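Local coordinates for ectonucleoside triphosphate diphosphohydrolase 4 (Homo sapiens, PDB 6WG5), which belongs to the GDA1/CD39 family and has the two-lobed fold of the actin-like ATPase clan, at residues E175-Y178 with A179-I183; P320-P323 with L324-D328; N357-E361 with T362-L366; V369-P372 with P373-F376. All coordinates share one frame; numbering follows the deposited sequence.

Contact 1: residues E175-Y178 with A179-I183; sequences EGVY and AWIGI
Ala179 N donates to Glu175 O at 3.0 Å, opening a ladder of four i-to-i+4 backbone hydrogen bonds that joins the two segments within the alpha helix 172-186. Trp180 N reaches Gly176 O, Ile181 N reaches Val177 O at 2.8 Å, and Gly182 N reaches Tyr178 O. The Ile181 donor approaches almost in line with the acceptor carbonyl (C=O...N 166°), whereas the other three sit tilted from the carbonyl plane. Glu175 sends its carboxylate outward to a salt bridge with Arg136, a fitting use of an acid on the less buried side of the helix. Ala179, with only a methyl group, fits beside Trp479 of helix 479-487 and Ile222. The Trp180 CB lies 3.4 Å from Val177 O, but its CG is anti to the backbone N (chi1 180°), which carries the indole off the turn towards Phe258 and Ile222. Branched apolar residues suit the buried face one turn apart, where Val177 and Ile181 both touch Phe258 of strand 255-259. Ile181 CG1 turns back beside its own backbone N (chi1 -67°), and its terminal CD1 meets Val177 CG1 at 3.9 Å.

Contact 2: residues P320-P323 with L324-D328; sequences PCLP and LDIKD
Pro323 and Ile326 bracket a type II beta turn, with Leu324 and Asp325 at its two corners. Ile326 N closes it on Pro323 O at 3.3 Å; the N-H points well at the oxygen (167°), although the donor stands above the carbonyl plane, 43° out of it. Asp325 takes the corner with positive phi, and its side chain leaves the backbone away from the first segment. Leu324 has its backbone hydrogen-bonded to Cys414 and Trp418, while the disulfide of Cys321 with Cys348 ties down the approach to the turn. Beyond it the chain enters strand 327-332, at the edge of a small three-stranded sheet.

Apolar residues on both arms fill the inner side. Ile326 has CG1 anti to its backbone N (chi1 -168°), leaving CG2 between the N and the carbonyl carbon, directed at the first arm. That methyl meets Leu322 CB at 3.6 Å and Pro323 CD at 3.9 Å. The rigid proline ring also packs on Trp418 and Leu421 of helix 418-427, so a compact apolar residue suits this place. Asp328 is amphipathic in use: its OD1 forms a salt bridge with Lys440 and OD2 a long, weak ion pair with Arg287, while its methylene serves the apolar side. The Leu322 side chain crosses it at about a right angle, CD1 lying 3.9 Å from Asp328 CB.

Contact 3: residues N357-E361 with T362-L366; sequences NKTNE and TQTSL. With NAG (2-acetamido-2-deoxy-beta-D-glucopyranose), chain B.
Thr364 holds OG1 between its backbone N and carbonyl carbon (chi1 55°), aiming the hydroxyl across the loop at Glu361 O, where a hydrogen bond is modelled, its 2.5 Å length doubtful at this resolution. Lys358 bends at both chi3 (73°) and chi4 (67°), so that its long chain curls over the second segment and NZ reaches Ser365 O at 3.3 Å from above the carbonyl plane. The same ammonium group bonds Arg455 O, and a lysine suits this spot because it can serve several carbonyls at once. Together they bind a surface loop whose two arms run nearly antiparallel. Leading into the bend, Thr359 forms an ST turn, OG1 accepting from Glu361 N at 3.3 Å. Water fills the middle: one molecule accepts from Thr359 N at 2.8 Å and donates to Thr364 OG1 at 3.0 Å and to Ser365 O, bridging the two arms alongside the direct bonds. To one face of the loop, the extended Glu361 chain crosses Thr364 at about a right angle, with CD 3.8 Å from the threonine CG2. Asn357, Lys358 and Thr359 make up an N-glycosylation sequon of the Asn-X-Thr form. Asn357 ND2 is bonded covalently to C1 of NAG at 1.4 Å, and its remaining N-H is hydrogen-bonded to Asn367 OD1.

Contact 4: residues V369-P372 with P373-F376; sequences VYQP and PIHF
Tyr370 begins the contact, its OH lying 4.2 Å from Pro373 CD where the chain runs extended through two consecutive prolines in polyproline II conformation. With CG anti to the backbone N (chi1 165°), the phenol ring runs alongside the following residues, and Pro372 N sits 3.6 Å above one face, offset towards the rim. Helix 245-254 lies against the same side chain through Gln247, Val250 and Ala251, which suits a large aromatic residue.

Gln371 stretches its chain fully, and its amide nitrogen NE2 comes 3.8 Å from Ile374 CD1. The polar end belongs chiefly to Phe457 O, to which NE2 donates. The same nitrogen also gives a hydrogen bond to a water at 3.1 Å, and that water accepts a weak bond from Ile374 N, linking the two segments where direct backbone pairing is absent. A glutamine fits because its amide can serve both partners while its methylenes pack.

Pro372 leans on the next ring, CB to Pro373 CD being 3.6 Å, across a trans peptide. Its carbonyl oxygen accepts from Tyr234 OH, so a strand side chain holds the chain at this point. With no N-H to satisfy, the two prolines suit an extended chain that makes no backbone ladder here.

Farther on, Ile374 CG1 stands beside its own backbone N (chi1 -63°), which brings CD1 back towards Gln371. His375 centres an inverse gamma turn, closed by a weak bond from Phe376 N to Ile374 O. The Phe376 ring turns one face to Ile374, two residues back, whose CB lies 3.7 Å from its plane, offset toward the rim.

In the fold
From the N terminus the contacts follow in series; none contains or crosses another. Contact 1 lies within helix 172-186, about 7 Å from the centre of the chain, with side chains touching strands 221-225 and 255-259 and helix 479-487. Contact 2 turns the chain from strand 317-319 into strand 327-332 at the periphery, its centre about 38 Å from that of contact 1. Contacts 3 and 4 share the long loop between helix 345-352 and strand 381-385. Contact 3 doubles back at the surface; contact 4 then runs past strands 229-235 and 270-279. These two touch, Gln371 N probably hydrogen-bonding Gln363 O at 2.8 Å.

Contact 1: residues E175-Y178 with A179-I183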
loop_
_atom_site.group_PDB
_atom_site.type_symbol
_atom_site.label_atom_id
_atom_site.label_comp_id
_atom_site.label_asym_id
_atom_site.label_seq_id
_atom_site.Cartn_x
_atom_site.Cartn_y
_atom_site.Cartn_z
ATOM N N GLU A 175 -2.278 -1.385 8.357
ATOM C CA GLU A 175 -1.769 -1.942 7.109
ATOM C C GLU A 175 -0.992 -0.892 6.327
ATOM O O GLU A 175 0.061 -1.187 5.749
ATOM C CB GLU A 175 -2.923 -2.494 6.275
ATOM C CG GLU A 175 -2.497 -3.493 5.216
ATOM C CD GLU A 175 -3.648 -3.932 4.330
ATOM O OE1 GLU A 175 -4.818 -3.700 4.709
ATOM O OE2 GLU A 175 -3.383 -4.507 3.253
ATOM N N GLY A 176 -1.490 0.345 6.306
ATOM C CA GLY A 176 -0.767 1.413 5.638
ATOM C C GLY A 176 0.563 1.720 6.298
ATOM O O GLY A 176 1.570 1.929 5.618
ATOM N N VAL A 177 0.587 1.752 7.634
ATOM C CA VAL A 177 1.840 1.988 8.347
ATOM C C VAL A 177 2.840 0.883 8.030
ATOM O O VAL A 177 3.996 1.149 7.681
ATOM C CB VAL A 177 1.588 2.100 9.862
ATOM C CG1 VAL A 177 2.909 2.266 10.617
ATOM C CG2 VAL A 177 0.665 3.268 10.162
ATOM N N TYR A 178 2.410 -0.375 8.150
ATOM C CA TYR A 178 3.309 -1.492 7.872
ATOM C C TYR A 178 3.864 -1.416 6.455
ATOM O O TYR A 178 5.053 -1.667 6.233
ATOM C CB TYR A 178 2.581 -2.820 8.088
ATOM C CG TYR A 178 2.261 -3.148 9.535
ATOM C CD1 TYR A 178 3.062 -2.689 10.573
ATOM C CD2 TYR A 178 1.160 -3.931 9.858
ATOM C CE1 TYR A 178 2.773 -2.994 11.889
ATOM C CE2 TYR A 178 0.864 -4.241 11.171
ATOM C CZ TYR A 178 1.674 -3.771 12.182
ATOM O OH TYR A 178 1.383 -4.077 13.491
ATOM N N ALA A 179 3.021 -1.076 5.480
ATOM C CA ALA A 179 3.506 -0.943 4.110
ATOM C C ALA A 179 4.488 0.215 3.991
ATOM O O ALA A 179 5.483 0.123 3.264
ATOM C CB ALA A 179 2.333 -0.757 3.151
ATOM N N TRP A 180 4.224 1.315 4.700
ATOM C CA TRP A 180 5.140 2.448 4.672
ATOM C C TRP A 180 6.485 2.079 5.286
ATOM O O TRP A 180 7.539 2.482 4.778
ATOM C CB TRP A 180 4.513 3.636 5.402
ATOM C CG TRP A 180 5.379 4.853 5.437
ATOM C CD1 TRP A 180 5.412 5.863 4.521
ATOM C CD2 TRP A 180 6.336 5.194 6.446
ATOM N NE1 TRP A 180 6.333 6.812 4.897
ATOM C CE2 TRP A 180 6.914 6.424 6.076
ATOM C CE3 TRP A 180 6.761 4.577 7.628
ATOM C CZ2 TRP A 180 7.893 7.049 6.841
ATOM C CZ3 TRP A 180 7.735 5.199 8.387
ATOM C CH2 TRP A 180 8.291 6.421 7.991
ATOM N N ILE A 181 6.470 1.306 6.376
ATOM C CA ILE A 181 7.714 0.835 6.977
ATOM C C ILE A 181 8.452 -0.083 6.013
ATOM O O ILE A 181 9.681 -0.018 5.883
ATOM C CB ILE A 181 7.428 0.129 8.317
ATOM C CG1 ILE A 181 6.915 1.132 9.354
ATOM C CG2 ILE A 181 8.682 -0.575 8.844
ATOM C CD1 ILE A 181 6.386 0.487 10.622
ATOM N N GLY A 182 7.715 -0.951 5.320
ATOM C CA GLY A 182 8.355 -1.916 4.441
ATOM C C GLY A 182 9.175 -1.257 3.349
ATOM O O GLY A 182 10.329 -1.626 3.114
ATOM N N ILE A 183 8.593 -0.271 2.665
ATOM C CA ILE A 183 9.288 0.340 1.535
ATOM C C ILE A 183 10.490 1.140 2.018
ATOM O O ILE A 183 11.580 1.053 1.441
ATOM C CB ILE A 183 8.320 1.208 0.707
ATOM C CG1 ILE A 183 9.024 1.703 -0.558
ATOM C CG2 ILE A 183 7.793 2.388 1.527
ATOM C CD1 ILE A 183 8.149 2.527 -1.481
#

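Contact 2: residues P320-P323 with L324-D328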
loop_
_atom_site.group_PDB
_atom_site.type_symbol
_atom_site.label_atom_id
_atom_site.label_comp_id
_atom_site.label_asym_id
_atom_site.label_seq_id
_atom_site.Cartn_x
_atom_site.Cartn_y
_atom_site.Cartn_z
ATOM N N PRO A 320 -16.553 11.825 -23.102
ATOM C CA PRO A 320 -15.164 12.227 -23.375
ATOM C C PRO A 320 -14.137 11.357 -22.678
ATOM O O PRO A 320 -12.954 11.416 -23.038
ATOM C CB PRO A 320 -15.110 13.667 -22.856
ATOM C CG PRO A 320 -16.122 13.698 -21.761
ATOM C CD PRO A 320 -17.230 12.775 -22.200
ATOM N N CYS A 321 -14.551 10.555 -21.699
ATOM C CA CYS A 321 -13.653 9.692 -20.949
ATOM C C CYS A 321 -13.446 8.335 -21.609
ATOM O O CYS A 321 -12.861 7.441 -20.989
ATOM C CB CYS A 321 -14.189 9.501 -19.529
ATOM S SG CYS A 321 -14.195 11.015 -18.542
ATOM N N LEU A 322 -13.916 8.157 -22.843
ATOM C CA LEU A 322 -13.698 6.923 -23.578
ATOM C C LEU A 322 -12.893 7.202 -24.841
ATOM O O LEU A 322 -12.949 8.310 -25.384
ATOM C CB LEU A 322 -15.026 6.254 -23.962
ATOM C CG LEU A 322 -15.749 5.505 -22.841
ATOM C CD1 LEU A 322 -17.135 5.084 -23.297
ATOM C CD2 LEU A 322 -14.947 4.291 -22.383
ATOM N N PRO A 323 -12.134 6.220 -25.331
ATOM C CA PRO A 323 -11.368 6.430 -26.565
ATOM C C PRO A 323 -12.270 6.854 -27.715
ATOM O O PRO A 323 -13.457 6.525 -27.758
ATOM C CB PRO A 323 -10.733 5.061 -26.829
ATOM C CG PRO A 323 -10.728 4.376 -25.519
ATOM C CD PRO A 323 -11.922 4.876 -24.771
ATOM N N LEU A 324 -11.685 7.586 -28.657
ATOM C CA LEU A 324 -12.450 8.108 -29.781
ATOM C C LEU A 324 -13.099 6.977 -30.572
ATOM O O LEU A 324 -12.431 6.022 -30.979
ATOM C CB LEU A 324 -11.537 8.931 -30.690
ATOM C CG LEU A 324 -12.189 9.550 -31.928
ATOM C CD1 LEU A 324 -13.123 10.686 -31.539
ATOM C CD2 LEU A 324 -11.118 10.040 -32.883
ATOM N N ASP A 325 -14.410 7.093 -30.782
ATOM C CA ASP A 325 -15.218 6.239 -31.659
ATOM C C ASP A 325 -15.500 4.858 -31.082
ATOM O O ASP A 325 -16.089 4.022 -31.788
ATOM C CB ASP A 325 -14.580 6.060 -33.043
ATOM C CG ASP A 325 -14.651 7.320 -33.885
ATOM O OD1 ASP A 325 -15.497 8.192 -33.591
ATOM O OD2 ASP A 325 -13.864 7.434 -34.849
ATOM N N ILE A 326 -15.110 4.576 -29.837
ATOM C CA ILE A 326 -15.509 3.322 -29.214
ATOM C C ILE A 326 -16.996 3.377 -28.887
ATOM O O ILE A 326 -17.542 4.429 -28.531
ATOM C CB ILE A 326 -14.685 3.033 -27.946
ATOM C CG1 ILE A 326 -14.909 1.587 -27.493
ATOM C CG2 ILE A 326 -15.071 3.990 -26.820
ATOM C CD1 ILE A 326 -14.034 1.155 -26.327
ATOM N N LYS A 327 -17.659 2.232 -29.000
ATOM C CA LYS A 327 -19.068 2.109 -28.659
ATOM C C LYS A 327 -19.193 1.245 -27.410
ATOM O O LYS A 327 -18.771 0.085 -27.406
ATOM C CB LYS A 327 -19.860 1.524 -29.827
ATOM C CG LYS A 327 -19.848 2.435 -31.049
ATOM C CD LYS A 327 -20.557 1.825 -32.243
ATOM C CE LYS A 327 -20.458 2.744 -33.452
ATOM N NZ LYS A 327 -21.314 2.296 -34.585
ATOM N N ASP A 328 -19.752 1.826 -26.351
ATOM C CA ASP A 328 -19.929 1.166 -25.068
ATOM C C ASP A 328 -21.384 1.320 -24.652
ATOM O O ASP A 328 -22.138 2.101 -25.239
ATOM C CB ASP A 328 -18.985 1.758 -24.006
ATOM C CG ASP A 328 -18.903 0.910 -22.749
ATOM O OD1 ASP A 328 -19.121 -0.317 -22.838
ATOM O OD2 ASP A 328 -18.611 1.473 -21.670
#

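Contact 3: residues N357-E361 with T362-L366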
loop_
_atom_site.group_PDB
_atom_site.type_symbol
_atom_site.label_atom_id
_atom_site.label_comp_id
_atom_site.label_asym_id
_atom_site.label_seq_id
_atom_site.Cartn_x
_atom_site.Cartn_y
_atom_site.Cartn_z
ATOM N N ASN A 357 -15.278 14.335 -4.619
ATOM C CA ASN A 357 -16.057 14.650 -3.423
ATOM C C ASN A 357 -15.341 15.673 -2.544
ATOM O O ASN A 357 -15.427 15.639 -1.315
ATOM C CB ASN A 357 -16.380 13.373 -2.641
ATOM C CG ASN A 357 -17.715 12.777 -3.033
ATOM O OD1 ASN A 357 -18.323 13.185 -4.023
ATOM N ND2 ASN A 357 -18.180 11.807 -2.259
ATOM N N LYS A 358 -14.641 16.607 -3.182
ATOM C CA LYS A 358 -13.921 17.634 -2.443
ATOM C C LYS A 358 -14.890 18.629 -1.818
ATOM O O LYS A 358 -15.927 18.961 -2.397
ATOM C CB LYS A 358 -12.946 18.371 -3.359
ATOM C CG LYS A 358 -11.738 17.549 -3.780
ATOM C CD LYS A 358 -10.722 18.381 -4.559
ATOM C CE LYS A 358 -9.965 19.359 -3.663
ATOM N NZ LYS A 358 -9.069 18.667 -2.698
ATOM N N THR A 359 -14.543 19.103 -0.626
ATOM C CA THR A 359 -15.270 20.166 0.052
ATOM C C THR A 359 -14.447 21.449 -0.005
ATOM O O THR A 359 -13.341 21.484 -0.551
ATOM C CB THR A 359 -15.579 19.780 1.501
ATOM O OG1 THR A 359 -14.374 19.810 2.276
ATOM C CG2 THR A 359 -16.188 18.387 1.572
ATOM N N ASN A 360 -14.998 22.516 0.564
ATOM C CA ASN A 360 -14.303 23.793 0.635
ATOM C C ASN A 360 -13.469 23.938 1.901
ATOM O O ASN A 360 -12.803 24.964 2.073
ATOM C CB ASN A 360 -15.308 24.945 0.542
ATOM C CG ASN A 360 -15.852 25.131 -0.864
ATOM O OD1 ASN A 360 -15.126 24.976 -1.847
ATOM N ND2 ASN A 360 -17.136 25.462 -0.965
ATOM N N GLU A 361 -13.480 22.938 2.779
ATOM C CA GLU A 361 -12.711 23.013 4.014
ATOM C C GLU A 361 -11.218 23.004 3.712
ATOM O O GLU A 361 -10.743 22.259 2.849
ATOM C CB GLU A 361 -13.069 21.842 4.929
ATOM C CG GLU A 361 -12.540 21.979 6.351
ATOM C CD GLU A 361 -12.830 20.755 7.203
ATOM O OE1 GLU A 361 -12.048 20.480 8.138
ATOM O OE2 GLU A 361 -13.836 20.066 6.932
ATOM N N THR A 362 -10.476 23.841 4.430
ATOM C CA THR A 362 -9.034 23.908 4.248
ATOM C C THR A 362 -8.371 22.657 4.813
ATOM O O THR A 362 -8.857 22.047 5.770
ATOM C CB THR A 362 -8.470 25.158 4.928
ATOM O OG1 THR A 362 -9.221 26.308 4.520
ATOM C CG2 THR A 362 -7.008 25.369 4.561
ATOM N N GLN A 363 -7.251 22.271 4.199
ATOM C CA GLN A 363 -6.465 21.117 4.641
ATOM C C GLN A 363 -7.237 19.811 4.462
ATOM O O GLN A 363 -7.123 18.893 5.275
ATOM C CB GLN A 363 -6.013 21.277 6.098
ATOM C CG GLN A 363 -5.002 22.390 6.320
ATOM C CD GLN A 363 -4.799 22.709 7.789
ATOM O OE1 GLN A 363 -4.044 22.030 8.487
ATOM N NE2 GLN A 363 -5.478 23.747 8.268
ATOM N N THR A 364 -8.026 19.720 3.389
ATOM C CA THR A 364 -8.771 18.511 3.076
ATOM C C THR A 364 -8.532 18.116 1.626
ATOM O O THR A 364 -8.318 18.968 0.758
ATOM C CB THR A 364 -10.276 18.685 3.318
ATOM O OG1 THR A 364 -10.760 19.814 2.580
ATOM C CG2 THR A 364 -10.559 18.880 4.802
ATOM N N SER A 365 -8.574 16.808 1.374
ATOM C CA SER A 365 -8.324 16.261 0.047
ATOM C C SER A 365 -9.596 15.640 -0.519
ATOM O O SER A 365 -10.523 16.360 -0.900
ATOM C CB SER A 365 -7.193 15.231 0.105
ATOM O OG SER A 365 -7.459 14.239 1.079
ATOM N N LEU A 366 -9.657 14.314 -0.582
ATOM C CA LEU A 366 -10.834 13.641 -1.107
ATOM C C LEU A 366 -11.877 13.476 -0.015
ATOM O O LEU A 366 -11.547 13.257 1.154
ATOM C CB LEU A 366 -10.468 12.265 -1.666
ATOM C CG LEU A 366 -9.373 12.197 -2.729
ATOM C CD1 LEU A 366 -9.148 10.756 -3.142
ATOM C CD2 LEU A 366 -9.735 13.049 -3.927
HETATM C C1 NAG B . -19.462 11.225 -2.544
HETATM C C2 NAG B . -19.662 9.842 -1.916
HETATM C C3 NAG B . -21.120 9.398 -2.042
HETATM C C4 NAG B . -22.076 10.479 -1.553
HETATM C C5 NAG B . -21.758 11.806 -2.225
HETATM C C6 NAG B . -22.580 12.957 -1.694
HETATM C C7 NAG B . -17.878 8.149 -1.871
HETATM C C8 NAG B . -17.082 7.174 -2.684
HETATM N N2 NAG B . -18.788 8.862 -2.542
HETATM O O3 NAG B . -21.310 8.208 -1.284
HETATM O O4 NAG B . -23.410 10.120 -1.897
HETATM O O5 NAG B . -20.386 12.141 -1.986
HETATM O O6 NAG B . -22.037 14.206 -2.101
HETATM O O7 NAG B . -17.703 8.287 -0.664
HETATM O O HOH W 1 -8.494 21.408 -1.010
HETATM O O HOH W 2 -12.174 18.075 0.519
#

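Contact 4: residues V369-P372 with P373-F376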
loop_
_atom_site.group_PDB
_atom_site.type_symbol
_atom_site.label_atom_id
_atom_site.label_comp_id
_atom_site.label_asym_id
_atom_site.label_seq_id
_atom_site.Cartn_x
_atom_site.Cartn_y
_atom_site.Cartn_z
ATOM N N VAL A 369 -11.773 14.724 3.721
ATOM C CA VAL A 369 -10.940 14.134 4.762
ATOM C C VAL A 369 -9.733 15.028 4.995
ATOM O O VAL A 369 -9.165 15.589 4.051
ATOM C CB VAL A 369 -10.513 12.704 4.377
ATOM C CG1 VAL A 369 -9.512 12.150 5.383
ATOM C CG2 VAL A 369 -11.731 11.799 4.291
ATOM N N TYR A 370 -9.333 15.158 6.257
ATOM C CA TYR A 370 -8.202 16.006 6.600
ATOM C C TYR A 370 -6.905 15.429 6.047
ATOM O O TYR A 370 -6.709 14.211 6.019
ATOM C CB TYR A 370 -8.096 16.164 8.115
ATOM C CG TYR A 370 -6.770 16.729 8.567
ATOM C CD1 TYR A 370 -6.502 18.088 8.471
ATOM C CD2 TYR A 370 -5.782 15.901 9.087
ATOM C CE1 TYR A 370 -5.289 18.608 8.880
ATOM C CE2 TYR A 370 -4.566 16.411 9.497
ATOM C CZ TYR A 370 -4.324 17.765 9.392
ATOM O OH TYR A 370 -3.115 18.277 9.802
ATOM N N GLN A 371 -6.016 16.321 5.608
ATOM C CA GLN A 371 -4.709 15.933 5.097
ATOM C C GLN A 371 -3.644 16.861 5.673
ATOM O O GLN A 371 -3.727 18.079 5.479
ATOM C CB GLN A 371 -4.690 15.986 3.569
ATOM C CG GLN A 371 -3.352 15.607 2.956
ATOM C CD GLN A 371 -3.380 15.612 1.439
ATOM O OE1 GLN A 371 -4.120 14.851 0.821
ATOM N NE2 GLN A 371 -2.570 16.473 0.834
ATOM N N PRO A 372 -2.640 16.344 6.380
ATOM C CA PRO A 372 -1.600 17.221 6.901
ATOM C C PRO A 372 -0.819 17.850 5.765
ATOM O O PRO A 372 -0.682 17.256 4.680
ATOM C CB PRO A 372 -0.720 16.276 7.733
ATOM C CG PRO A 372 -1.511 15.041 7.926
ATOM C CD PRO A 372 -2.410 14.940 6.751
ATOM N N PRO A 373 -0.278 19.048 5.971
ATOM C CA PRO A 373 0.473 19.697 4.894
ATOM C C PRO A 373 1.676 18.862 4.486
ATOM O O PRO A 373 2.337 18.239 5.319
ATOM C CB PRO A 373 0.895 21.035 5.511
ATOM C CG PRO A 373 0.910 20.782 6.981
ATOM C CD PRO A 373 -0.207 19.812 7.230
ATOM N N ILE A 374 1.949 18.844 3.185
ATOM C CA ILE A 374 3.101 18.145 2.628
ATOM C C ILE A 374 4.154 19.178 2.259
ATOM O O ILE A 374 3.854 20.171 1.584
ATOM C CB ILE A 374 2.708 17.303 1.402
ATOM C CG1 ILE A 374 1.711 16.209 1.800
ATOM C CG2 ILE A 374 3.947 16.682 0.758
ATOM C CD1 ILE A 374 1.105 15.470 0.615
ATOM N N HIS A 375 5.389 18.948 2.705
ATOM C CA HIS A 375 6.521 19.793 2.333
ATOM C C HIS A 375 6.939 19.405 0.917
ATOM O O HIS A 375 7.895 18.659 0.692
ATOM C CB HIS A 375 7.657 19.625 3.333
ATOM C CG HIS A 375 8.660 20.735 3.306
ATOM N ND1 HIS A 375 9.883 20.647 3.936
ATOM C CD2 HIS A 375 8.617 21.962 2.735
ATOM C CE1 HIS A 375 10.553 21.771 3.749
ATOM N NE2 HIS A 375 9.807 22.585 3.023
ATOM N N PHE A 376 6.193 19.927 -0.059
ATOM C CA PHE A 376 6.363 19.483 -1.439
ATOM C C PHE A 376 7.787 19.713 -1.933
ATOM O O PHE A 376 8.357 18.857 -2.618
ATOM C CB PHE A 376 5.356 20.192 -2.349
ATOM C CG PHE A 376 3.941 19.710 -2.179
ATOM C CD1 PHE A 376 3.605 18.393 -2.450
ATOM C CD2 PHE A 376 2.946 20.575 -1.757
ATOM C CE1 PHE A 376 2.304 17.948 -2.295
ATOM C CE2 PHE A 376 1.644 20.135 -1.602
ATOM C CZ PHE A 376 1.323 18.822 -1.873
HETATM O O HOH W 3 -1.055 19.023 1.796
#